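Long-range contacts in DNA endonuclease i-cvui (Chlorella vulgaris, PDB 5A77), which probably serves intron homing as a LAGLIDADG endonuclease, caught in this crystal with magnesium on a cleaved DNA target: residues F18-G23 / P96-K101; G23-Q28 / V43-F48; R102-L107 / G135-G140. All coordinates share one frame; numbering follows the deposited sequence.

Contact 1. Residues F18-G23 / P96-K101. With MG (magnesium ion), chain G; MG (magnesium ion), chain H; nucleotides of chain F; nucleotides of chain D.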
# COMPACT_ATOMS: atom_id res chain seq x y z
N PHE B 18 -4.91 1.59 2.70
CA PHE B 18 -4.32 0.37 2.16
C PHE B 18 -4.56 0.23 0.66
O PHE B 18 -3.65 -0.10 -0.10
CB PHE B 18 -4.87 -0.83 2.92
CG PHE B 18 -3.96 -2.01 2.94
CD1 PHE B 18 -2.86 -2.03 3.79
CD2 PHE B 18 -4.21 -3.11 2.14
CE1 PHE B 18 -2.01 -3.13 3.84
CE2 PHE B 18 -3.36 -4.22 2.17
CZ PHE B 18 -2.26 -4.23 3.02
N VAL B 19 -5.79 0.49 0.24
CA VAL B 19 -6.15 0.42 -1.17
C VAL B 19 -5.35 1.44 -2.01
O VAL B 19 -4.86 1.11 -3.10
CB VAL B 19 -7.67 0.63 -1.37
CG1 VAL B 19 -8.01 0.72 -2.85
CG2 VAL B 19 -8.44 -0.50 -0.71
N ASP B 20 -5.19 2.67 -1.51
CA ASP B 20 -4.41 3.67 -2.25
C ASP B 20 -2.99 3.20 -2.55
O ASP B 20 -2.37 3.66 -3.50
CB ASP B 20 -4.33 4.99 -1.47
CG ASP B 20 -5.47 5.92 -1.79
OD1 ASP B 20 -6.02 5.81 -2.91
OD2 ASP B 20 -5.84 6.75 -0.94
N ALA B 21 -2.48 2.28 -1.72
CA ALA B 21 -1.11 1.81 -1.88
C ALA B 21 -1.05 0.49 -2.62
O ALA B 21 -0.28 0.34 -3.56
CB ALA B 21 -0.43 1.70 -0.53
N ASP B 22 -1.85 -0.48 -2.19
CA ASP B 22 -1.86 -1.79 -2.86
C ASP B 22 -3.23 -2.26 -3.27
O ASP B 22 -3.53 -3.44 -3.12
CB ASP B 22 -1.21 -2.85 -1.99
CG ASP B 22 0.29 -2.82 -2.07
OD1 ASP B 22 0.79 -2.28 -3.09
OD2 ASP B 22 0.95 -3.30 -1.12
N GLY B 23 -4.05 -1.36 -3.78
CA GLY B 23 -5.35 -1.73 -4.28
C GLY B 23 -5.45 -1.57 -5.79
O GLY B 23 -4.54 -1.07 -6.45
N PRO B 96 -14.88 8.83 0.77
CA PRO B 96 -14.44 10.01 1.52
C PRO B 96 -12.96 9.99 1.94
O PRO B 96 -12.43 11.04 2.31
CB PRO B 96 -15.34 9.98 2.77
CG PRO B 96 -16.51 9.15 2.39
CD PRO B 96 -15.96 8.11 1.48
N TYR B 97 -12.31 8.83 1.88
CA TYR B 97 -10.92 8.75 2.33
C TYR B 97 -9.93 8.38 1.24
O TYR B 97 -8.74 8.56 1.41
CB TYR B 97 -10.80 7.74 3.47
CG TYR B 97 -11.85 7.89 4.54
CD1 TYR B 97 -11.80 8.94 5.44
CD2 TYR B 97 -12.90 6.99 4.63
CE1 TYR B 97 -12.76 9.08 6.42
CE2 TYR B 97 -13.87 7.12 5.60
CZ TYR B 97 -13.79 8.17 6.49
OH TYR B 97 -14.76 8.31 7.46
N LEU B 98 -10.40 7.86 0.11
CA LEU B 98 -9.46 7.56 -0.95
C LEU B 98 -8.83 8.86 -1.48
O LEU B 98 -9.53 9.78 -1.92
CB LEU B 98 -10.12 6.80 -2.09
CG LEU B 98 -10.41 5.32 -1.89
CD1 LEU B 98 -11.04 4.77 -3.16
CD2 LEU B 98 -9.16 4.55 -1.53
N GLN B 99 -7.51 8.93 -1.43
CA GLN B 99 -6.84 10.09 -1.97
C GLN B 99 -6.33 9.76 -3.37
O GLN B 99 -6.76 10.35 -4.35
CB GLN B 99 -5.70 10.54 -1.05
CG GLN B 99 -5.78 12.03 -0.66
CD GLN B 99 -6.97 12.34 0.22
OE1 GLN B 99 -7.30 11.57 1.13
NE2 GLN B 99 -7.64 13.45 -0.04
N LEU B 100 -5.44 8.77 -3.45
CA LEU B 100 -4.79 8.42 -4.71
C LEU B 100 -5.70 7.86 -5.79
O LEU B 100 -5.46 8.09 -6.98
CB LEU B 100 -3.68 7.41 -4.44
CG LEU B 100 -2.57 7.99 -3.57
CD1 LEU B 100 -1.41 7.02 -3.52
CD2 LEU B 100 -2.15 9.34 -4.15
N LYS B 101 -6.72 7.11 -5.39
CA LYS B 101 -7.49 6.36 -6.37
C LYS B 101 -8.96 6.78 -6.43
O LYS B 101 -9.80 6.03 -6.93
CB LYS B 101 -7.35 4.87 -6.07
CG LYS B 101 -5.90 4.39 -6.09
CD LYS B 101 -5.80 2.88 -6.03
CE LYS B 101 -4.66 2.36 -6.91
NZ LYS B 101 -3.32 2.82 -6.49
MG MG G . 1.76 0.88 -4.42
MG MG H . 2.99 -4.17 -0.07
OP3 DG F 1 -0.56 0.51 -8.06
P DG F 1 -0.90 -0.12 -6.75
OP1 DG F 1 0.39 -0.36 -6.05
OP2 DG F 1 -1.93 0.72 -6.10
O5' DG F 1 -1.60 -1.53 -7.02
C5' DG F 1 -0.81 -2.71 -7.25
C4' DG F 1 -0.70 -2.95 -8.74
O4' DG F 1 -0.14 -4.27 -9.02
C3' DG F 1 -2.01 -2.89 -9.49
O3' DG F 1 -1.80 -2.12 -10.62
C2' DG F 1 -2.29 -4.35 -9.85
C1' DG F 1 -0.89 -4.86 -10.07
N9 DG F 1 -0.71 -6.30 -9.97
C8 DG F 1 -1.05 -7.12 -8.92
N7 DG F 1 -0.69 -8.36 -9.10
C5 DG F 1 -0.04 -8.36 -10.33
C6 DG F 1 0.56 -9.41 -11.05
O6 DG F 1 0.65 -10.59 -10.74
N1 DG F 1 1.09 -8.97 -12.26
C2 DG F 1 1.05 -7.69 -12.71
N2 DG F 1 1.63 -7.46 -13.90
N3 DG F 1 0.49 -6.69 -12.05
C4 DG F 1 -0.04 -7.09 -10.87
P DC D 14 2.98 -7.47 -0.91
OP1 DC D 14 2.82 -6.20 -0.15
OP2 DC D 14 2.83 -8.78 -0.24
O5' DC D 14 2.00 -7.47 -2.19
C5' DC D 14 1.40 -6.25 -2.64
C4' DC D 14 1.99 -5.78 -3.97
O4' DC D 14 2.68 -6.87 -4.65
C3' DC D 14 0.96 -5.24 -4.98
O3' DC D 14 1.27 -3.88 -5.33
C2' DC D 14 1.09 -6.20 -6.18
C1' DC D 14 2.52 -6.67 -6.03
N1 DC D 14 2.88 -7.95 -6.78
C2 DC D 14 3.06 -7.92 -8.18
O2 DC D 14 2.90 -6.85 -8.78
N3 DC D 14 3.41 -9.06 -8.83
C4 DC D 14 3.59 -10.19 -8.14
N4 DC D 14 3.94 -11.29 -8.82
C5 DC D 14 3.42 -10.25 -6.72
C6 DC D 14 3.07 -9.11 -6.09
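The carboxylate of D20, near the C-terminal end of helix 6-22, reaches into the backbone turn Q99-K101 and is held there by three amides. OD2 offers its syn lone pair to Q99 N at 2.8 Å (N-H...O 158°) and takes a weak bond from L100 N at 3.2 Å, while OD1 accepts a bent, weak bond from K101 N at 2.9 Å. The carboxylate's negative charge is probably eased by these peptide N-H groups, helped by a weak bond from W14 NE1 of the second subunit to OD2. This is the tight part: the CB of L100 lies 3.2 Å from D20 OD1, and its CD1 rests beside D20 O. K101, just before helix 102-114, runs along the same helix end. Its CD passes V19 O at 3.5 Å; bends at chi3 and chi4 (63°) then carry NZ to a hydrogen bond with OP2 of DG1 of chain F and a weak one with D20 O. Next to it, A21 O binds one magnesium together with DG1 OP1, and D22 OD2 binds the other with OP1 of DC14 of chain D. D22 OD1 accepts a bond from DC14 O3' at 2.8 Å, as fits a strand already cut between the two nucleotides. Away from this site the contact thins out. V19 CB and L98 CD2 are 4.2 Å apart, Q99 is exposed and little of it is buried here, and Y97 hardly meets segment 18-23. Helix 6-22 carries the LAGLIDADG motif, and D22 OD2 and A21 O of the second subunit supply matching metal ligands. On its flanks, Y97 lies on F12 and A16 of this helix, while F18 and V19 rest on V47 of strand 39-50.

Contact 2. Residues G23-Q28 / V43-F48. With nucleotides of chain F.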
# COMPACT_ATOMS: atom_id res chain seq x y z
N GLY B 23 -4.05 -1.36 -3.78
CA GLY B 23 -5.35 -1.73 -4.28
C GLY B 23 -5.45 -1.57 -5.79
O GLY B 23 -4.54 -1.07 -6.45
N CYS B 24 -6.58 -2.00 -6.33
CA CYS B 24 -6.83 -1.89 -7.75
C CYS B 24 -8.31 -1.67 -7.93
O CYS B 24 -9.11 -2.60 -7.73
CB CYS B 24 -6.37 -3.15 -8.50
SG CYS B 24 -6.48 -3.05 -10.31
N ILE B 25 -8.68 -0.44 -8.27
CA ILE B 25 -10.05 -0.12 -8.63
C ILE B 25 -10.13 -0.01 -10.14
O ILE B 25 -9.63 0.94 -10.73
CB ILE B 25 -10.51 1.19 -7.98
CG1 ILE B 25 -10.23 1.13 -6.47
CG2 ILE B 25 -11.98 1.49 -8.32
CD1 ILE B 25 -10.92 2.20 -5.68
N ASN B 26 -10.74 -1.01 -10.77
CA ASN B 26 -10.60 -1.17 -12.21
C ASN B 26 -11.92 -1.36 -12.94
O ASN B 26 -12.97 -1.56 -12.32
CB ASN B 26 -9.67 -2.36 -12.51
CG ASN B 26 -8.98 -2.25 -13.86
OD1 ASN B 26 -8.99 -1.20 -14.48
ND2 ASN B 26 -8.37 -3.34 -14.31
N ALA B 27 -11.85 -1.29 -14.26
CA ALA B 27 -12.99 -1.52 -15.12
C ALA B 27 -12.46 -2.08 -16.42
O ALA B 27 -11.76 -1.38 -17.17
CB ALA B 27 -13.77 -0.25 -15.35
N GLN B 28 -12.78 -3.34 -16.67
CA GLN B 28 -12.31 -4.06 -17.85
C GLN B 28 -13.46 -4.42 -18.78
O GLN B 28 -14.57 -4.71 -18.35
CB GLN B 28 -11.59 -5.35 -17.47
CG GLN B 28 -10.70 -5.21 -16.27
CD GLN B 28 -10.58 -6.50 -15.50
OE1 GLN B 28 -11.13 -6.64 -14.41
NE2 GLN B 28 -9.85 -7.46 -16.07
N VAL B 43 -16.56 -4.42 -13.35
CA VAL B 43 -16.05 -3.51 -12.34
C VAL B 43 -15.50 -4.31 -11.13
O VAL B 43 -16.08 -5.33 -10.73
CB VAL B 43 -17.14 -2.52 -11.87
CG1 VAL B 43 -17.59 -1.63 -13.03
CG2 VAL B 43 -18.31 -3.26 -11.27
N SER B 44 -14.38 -3.85 -10.55
CA SER B 44 -13.81 -4.53 -9.38
C SER B 44 -12.85 -3.70 -8.55
O SER B 44 -12.05 -2.92 -9.07
CB SER B 44 -13.10 -5.82 -9.81
OG SER B 44 -12.14 -5.57 -10.82
N LEU B 45 -12.94 -3.89 -7.23
CA LEU B 45 -11.90 -3.47 -6.31
C LEU B 45 -11.12 -4.69 -5.89
O LEU B 45 -11.70 -5.67 -5.41
CB LEU B 45 -12.50 -2.76 -5.09
CG LEU B 45 -11.53 -2.27 -4.00
CD1 LEU B 45 -12.10 -1.05 -3.32
CD2 LEU B 45 -11.25 -3.34 -2.97
N THR B 46 -9.80 -4.65 -6.03
CA THR B 46 -8.98 -5.80 -5.64
C THR B 46 -7.81 -5.34 -4.77
O THR B 46 -7.20 -4.31 -5.03
CB THR B 46 -8.45 -6.56 -6.88
OG1 THR B 46 -9.51 -7.36 -7.43
CG2 THR B 46 -7.33 -7.49 -6.50
N VAL B 47 -7.51 -6.10 -3.72
CA VAL B 47 -6.39 -5.81 -2.84
C VAL B 47 -5.43 -7.00 -2.84
O VAL B 47 -5.85 -8.16 -2.73
CB VAL B 47 -6.87 -5.50 -1.40
CG1 VAL B 47 -5.71 -5.52 -0.43
CG2 VAL B 47 -7.58 -4.17 -1.35
N PHE B 48 -4.13 -6.72 -3.00
CA PHE B 48 -3.12 -7.77 -3.09
C PHE B 48 -2.28 -7.88 -1.84
O PHE B 48 -1.90 -6.87 -1.25
CB PHE B 48 -2.19 -7.53 -4.28
CG PHE B 48 -2.91 -7.33 -5.58
CD1 PHE B 48 -3.30 -8.42 -6.35
CD2 PHE B 48 -3.19 -6.06 -6.04
CE1 PHE B 48 -3.95 -8.23 -7.55
CE2 PHE B 48 -3.84 -5.87 -7.23
CZ PHE B 48 -4.22 -6.96 -7.99
OP3 DG F 1 -0.56 0.51 -8.06
P DG F 1 -0.90 -0.12 -6.75
OP1 DG F 1 0.39 -0.36 -6.05
OP2 DG F 1 -1.93 0.72 -6.10
O5' DG F 1 -1.60 -1.53 -7.02
C5' DG F 1 -0.81 -2.71 -7.25
C4' DG F 1 -0.70 -2.95 -8.74
O4' DG F 1 -0.14 -4.27 -9.02
C3' DG F 1 -2.01 -2.89 -9.49
O3' DG F 1 -1.80 -2.12 -10.62
C2' DG F 1 -2.29 -4.35 -9.85
C1' DG F 1 -0.89 -4.86 -10.07
N9 DG F 1 -0.71 -6.30 -9.97
C8 DG F 1 -1.05 -7.12 -8.92
N7 DG F 1 -0.69 -8.36 -9.10
C5 DG F 1 -0.04 -8.36 -10.33
C6 DG F 1 0.56 -9.41 -11.05
O6 DG F 1 0.65 -10.59 -10.74
N1 DG F 1 1.09 -8.97 -12.26
C2 DG F 1 1.05 -7.69 -12.71
N2 DG F 1 1.63 -7.46 -13.90
N3 DG F 1 0.49 -6.69 -12.05
C4 DG F 1 -0.04 -7.09 -10.87
P DA F 2 -2.84 -0.99 -11.05
OP1 DA F 2 -2.15 0.31 -11.06
OP2 DA F 2 -4.08 -1.12 -10.25
O5' DA F 2 -3.11 -1.43 -12.55
C5' DA F 2 -2.10 -2.15 -13.21
C4' DA F 2 -2.68 -3.29 -14.03
O4' DA F 2 -2.58 -4.54 -13.31
C3' DA F 2 -4.16 -3.14 -14.42
O3' DA F 2 -4.27 -3.37 -15.81
C2' DA F 2 -4.84 -4.25 -13.60
C1' DA F 2 -3.72 -5.27 -13.63
N9 DA F 2 -3.83 -6.42 -12.76
C8 DA F 2 -4.56 -6.57 -11.61
N7 DA F 2 -4.44 -7.77 -11.06
C5 DA F 2 -3.58 -8.44 -11.92
C6 DA F 2 -3.04 -9.74 -11.92
N6 DA F 2 -3.31 -10.66 -10.97
N1 DA F 2 -2.21 -10.07 -12.94
C2 DA F 2 -1.95 -9.18 -13.88
N3 DA F 2 -2.39 -7.93 -13.98
C4 DA F 2 -3.21 -7.62 -12.97
P DC F 3 -5.55 -2.88 -16.65
OP1 DC F 3 -5.06 -2.75 -18.04
OP2 DC F 3 -6.16 -1.73 -15.98
O5' DC F 3 -6.60 -4.10 -16.49
C5' DC F 3 -6.89 -4.96 -17.58
C4' DC F 3 -5.71 -5.84 -17.93
O4' DC F 3 -5.04 -6.27 -16.72
C3' DC F 3 -6.09 -7.12 -18.66
O3' DC F 3 -6.11 -6.88 -20.08
C2' DC F 3 -4.99 -8.09 -18.26
C1' DC F 3 -4.60 -7.61 -16.85
N1 DC F 3 -5.19 -8.43 -15.71
C2 DC F 3 -4.81 -9.77 -15.55
O2 DC F 3 -4.02 -10.28 -16.35
N3 DC F 3 -5.33 -10.48 -14.51
C4 DC F 3 -6.17 -9.90 -13.66
N4 DC F 3 -6.64 -10.62 -12.65
C5 DC F 3 -6.56 -8.53 -13.80
C6 DC F 3 -6.05 -7.84 -14.83
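C24 and S44, the two residues most buried here, sit in successive hydrogen-bonded pairs of the antiparallel hairpin formed by strands 23-31 and 39-50. C24 pairs with T46: T46 N donates to C24 O at 2.8 Å, whereas the return bond from C24 N to T46 O is strongly bent and weak. S44 pairs with N26 by straighter bonds, N26 N to S44 O at 2.9 Å and S44 N to N26 O. All four side chains project from one face of the sheet, the face laid against nucleotides DG1, DA2 and DC3, all of chain F. There S44 OG lies 3.9 Å from OE1 of Q28. With its sulfur anti to the backbone N (chi1 -174°), C24 brings SG within 3.1 Å of OP2 of DA2, while its CB lies 3.9 Å from CE2 of F48. N26 turns its amide outward: ND2 donates to O5' of DC3 at 2.9 Å and more weakly to OP2, and OD1, taking a weak bond from A27 N, probably helps to fix the amide's rotation. The F48 ring is sandwiched, T46 CG2 over the rim of one face and C8 of DG1 over the centre of the other, 3.2 Å above the plane, with N7 of DA2 at its edge. Replacing this ring by an alanine would probably open a gap between T46 and the first guanine, leaving that nucleotide freer to shift. On the reverse face I25 CD1 meets L45 CD1 at 4.2 Å, above helices 84-94 and 102-114. The hairpin is therefore two-sided in chemistry: its aliphatic face seals the core, and its polar and aromatic face grips DNA by phosphate-backbone bonds and base contact, as in the DNA-binding saddle of LAGLIDADG enzymes.

Contact 3. Residues R102-L107 / G135-G140. With nucleotides of chain F.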
# COMPACT_ATOMS: atom_id res chain seq x y z
N ARG B 102 -9.27 7.97 -5.93
CA ARG B 102 -10.65 8.43 -5.89
C ARG B 102 -11.22 8.65 -7.29
O ARG B 102 -12.43 8.49 -7.51
CB ARG B 102 -10.78 9.71 -5.06
CG ARG B 102 -12.23 10.04 -4.71
CD ARG B 102 -12.39 11.43 -4.12
NE ARG B 102 -11.58 11.63 -2.93
CZ ARG B 102 -11.55 12.77 -2.23
NH1 ARG B 102 -12.30 13.80 -2.63
NH2 ARG B 102 -10.79 12.89 -1.15
N ALA B 103 -10.37 9.01 -8.25
CA ALA B 103 -10.81 9.16 -9.64
C ALA B 103 -11.33 7.83 -10.20
O ALA B 103 -12.43 7.77 -10.77
CB ALA B 103 -9.68 9.69 -10.50
N GLN B 104 -10.55 6.76 -10.02
CA GLN B 104 -10.97 5.44 -10.46
C GLN B 104 -12.28 5.05 -9.78
O GLN B 104 -13.17 4.49 -10.40
CB GLN B 104 -9.90 4.39 -10.16
CG GLN B 104 -8.60 4.59 -10.91
CD GLN B 104 -7.52 5.18 -10.03
OE1 GLN B 104 -7.47 6.40 -9.79
NE2 GLN B 104 -6.66 4.32 -9.51
N ALA B 105 -12.40 5.39 -8.50
CA ALA B 105 -13.64 5.14 -7.76
C ALA B 105 -14.82 5.83 -8.43
O ALA B 105 -15.82 5.19 -8.75
CB ALA B 105 -13.52 5.60 -6.34
N LYS B 106 -14.71 7.13 -8.63
CA LYS B 106 -15.80 7.95 -9.14
C LYS B 106 -16.21 7.50 -10.55
O LYS B 106 -17.41 7.44 -10.87
CB LYS B 106 -15.40 9.42 -9.14
CG LYS B 106 -16.40 10.33 -8.44
CD LYS B 106 -16.43 10.09 -6.94
CE LYS B 106 -17.52 10.93 -6.28
NZ LYS B 106 -18.88 10.54 -6.75
N LEU B 107 -15.23 7.19 -11.38
CA LEU B 107 -15.52 6.69 -12.72
C LEU B 107 -16.28 5.37 -12.64
O LEU B 107 -17.33 5.22 -13.25
CB LEU B 107 -14.24 6.54 -13.54
CG LEU B 107 -13.63 7.87 -13.98
CD1 LEU B 107 -12.41 7.66 -14.88
CD2 LEU B 107 -14.66 8.74 -14.69
N GLY B 135 -8.83 3.15 -17.35
CA GLY B 135 -7.58 2.54 -17.77
C GLY B 135 -6.39 3.46 -17.93
O GLY B 135 -5.27 3.06 -17.61
N LEU B 136 -6.63 4.69 -18.39
CA LEU B 136 -5.56 5.68 -18.51
C LEU B 136 -4.97 6.05 -17.13
O LEU B 136 -3.98 6.78 -17.06
CB LEU B 136 -6.08 6.93 -19.24
CG LEU B 136 -6.69 6.70 -20.63
CD1 LEU B 136 -7.46 7.91 -21.13
CD2 LEU B 136 -5.61 6.30 -21.63
N LEU B 137 -5.57 5.55 -16.05
CA LEU B 137 -5.12 5.82 -14.68
C LEU B 137 -4.49 4.61 -14.00
O LEU B 137 -3.46 4.74 -13.33
CB LEU B 137 -6.29 6.32 -13.84
CG LEU B 137 -7.25 7.32 -14.50
CD1 LEU B 137 -8.44 7.61 -13.59
CD2 LEU B 137 -6.49 8.59 -14.85
N THR B 138 -5.11 3.44 -14.13
CA THR B 138 -4.48 2.20 -13.67
C THR B 138 -3.37 1.86 -14.64
O THR B 138 -3.58 1.11 -15.61
CB THR B 138 -5.47 1.01 -13.59
OG1 THR B 138 -5.99 0.75 -14.91
CG2 THR B 138 -6.60 1.29 -12.61
N ASP B 139 -2.18 2.40 -14.41
CA ASP B 139 -1.17 2.44 -15.47
C ASP B 139 -0.18 1.28 -15.51
O ASP B 139 1.04 1.43 -15.35
CB ASP B 139 -0.38 3.72 -15.36
CG ASP B 139 -1.20 4.92 -15.73
OD1 ASP B 139 -1.80 4.86 -16.83
OD2 ASP B 139 -1.23 5.89 -14.95
N GLY B 140 -0.74 0.11 -15.77
CA GLY B 140 -0.01 -1.03 -16.26
C GLY B 140 -0.80 -1.44 -17.49
O GLY B 140 -1.88 -2.03 -17.36
P DA F 2 -2.84 -0.99 -11.05
OP1 DA F 2 -2.15 0.31 -11.06
OP2 DA F 2 -4.08 -1.12 -10.25
O5' DA F 2 -3.11 -1.43 -12.55
C5' DA F 2 -2.10 -2.15 -13.21
C4' DA F 2 -2.68 -3.29 -14.03
O4' DA F 2 -2.58 -4.54 -13.31
C3' DA F 2 -4.16 -3.14 -14.42
O3' DA F 2 -4.27 -3.37 -15.81
C2' DA F 2 -4.84 -4.25 -13.60
C1' DA F 2 -3.72 -5.27 -13.63
N9 DA F 2 -3.83 -6.42 -12.76
C8 DA F 2 -4.56 -6.57 -11.61
N7 DA F 2 -4.44 -7.77 -11.06
C5 DA F 2 -3.58 -8.44 -11.92
C6 DA F 2 -3.04 -9.74 -11.92
N6 DA F 2 -3.31 -10.66 -10.97
N1 DA F 2 -2.21 -10.07 -12.94
C2 DA F 2 -1.95 -9.18 -13.88
N3 DA F 2 -2.39 -7.93 -13.98
C4 DA F 2 -3.21 -7.62 -12.97
P DC F 3 -5.55 -2.88 -16.65
OP1 DC F 3 -5.06 -2.75 -18.04
OP2 DC F 3 -6.16 -1.73 -15.98
O5' DC F 3 -6.60 -4.10 -16.49
C5' DC F 3 -6.89 -4.96 -17.58
C4' DC F 3 -5.71 -5.84 -17.93
O4' DC F 3 -5.04 -6.27 -16.72
C3' DC F 3 -6.09 -7.12 -18.66
O3' DC F 3 -6.11 -6.88 -20.08
C2' DC F 3 -4.99 -8.09 -18.26
C1' DC F 3 -4.60 -7.61 -16.85
N1 DC F 3 -5.19 -8.43 -15.71
C2 DC F 3 -4.81 -9.77 -15.55
O2 DC F 3 -4.02 -10.28 -16.35
N3 DC F 3 -5.33 -10.48 -14.51
C4 DC F 3 -6.17 -9.90 -13.66
N4 DC F 3 -6.64 -10.62 -12.65
C5 DC F 3 -6.56 -8.53 -13.80
C6 DC F 3 -6.05 -7.84 -14.83
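Apolar contact between L137 and the first turns of helix 102-114 makes up most of this interface. One methyl, L137 CD1, does the work: it lies 3.9 Å from A103 CB, 4.0 Å from Q104 CG and 4.2 Å from L107 CD1, so that a single branch enters among A103 and Q104 on one turn and L107 on the next. The leucines L107 and L137 meet at about a right angle. Q104 touches mainly through CG, which also meets T138 CG2 at 4.2 Å, with its amide OE1 4.1 Å from L137 CD1. Behind L107, K133 and V134 of helix 121-135 continue the same surface.

The polar bonds of the loop go to the DNA and to the loop itself, not to segment 102-107. T138 OG1 donates to OP2 of DC3 of chain F at 2.7 Å; with chi1 at 62° the hydroxyl faces the phosphate while CG2 is left to face Q104. The backbone around it folds into consecutive inverse gamma turns centred on T138 and D139, and a weak bond links G140 N to T138 O. D139 OD1 forms a salt bridge with K141 outside the segment. G140 passes so near the sugar of DA2 of chain F that a CB there would run into its C5'.

Chemically, then, the attachment between these two segments is apolar and van der Waals in kind, while a directional hydroxyl bond ties the loop to the DNA backbone.

In the fold
The three contacts cluster closely: centres lie about 11 Å apart for contacts 1 and 2 and for 1 and 3, and about 9 Å for 2 and 3. Contact 2 falls within the span that contact 1 closes, and contact 3 follows both. G23 belongs to contacts 1 and 2, where helix 6-22 runs straight into strand 23-31, and K101 leads from contact 1 directly into helix 102-114 of contact 3. I25 and L98 bridge sheet and loop, while I25 O touches both Q104 and T138. Cleavage site, DNA-facing sheet and the loop after helix 121-135 thus form a continuous body along the first nucleotides of chain F.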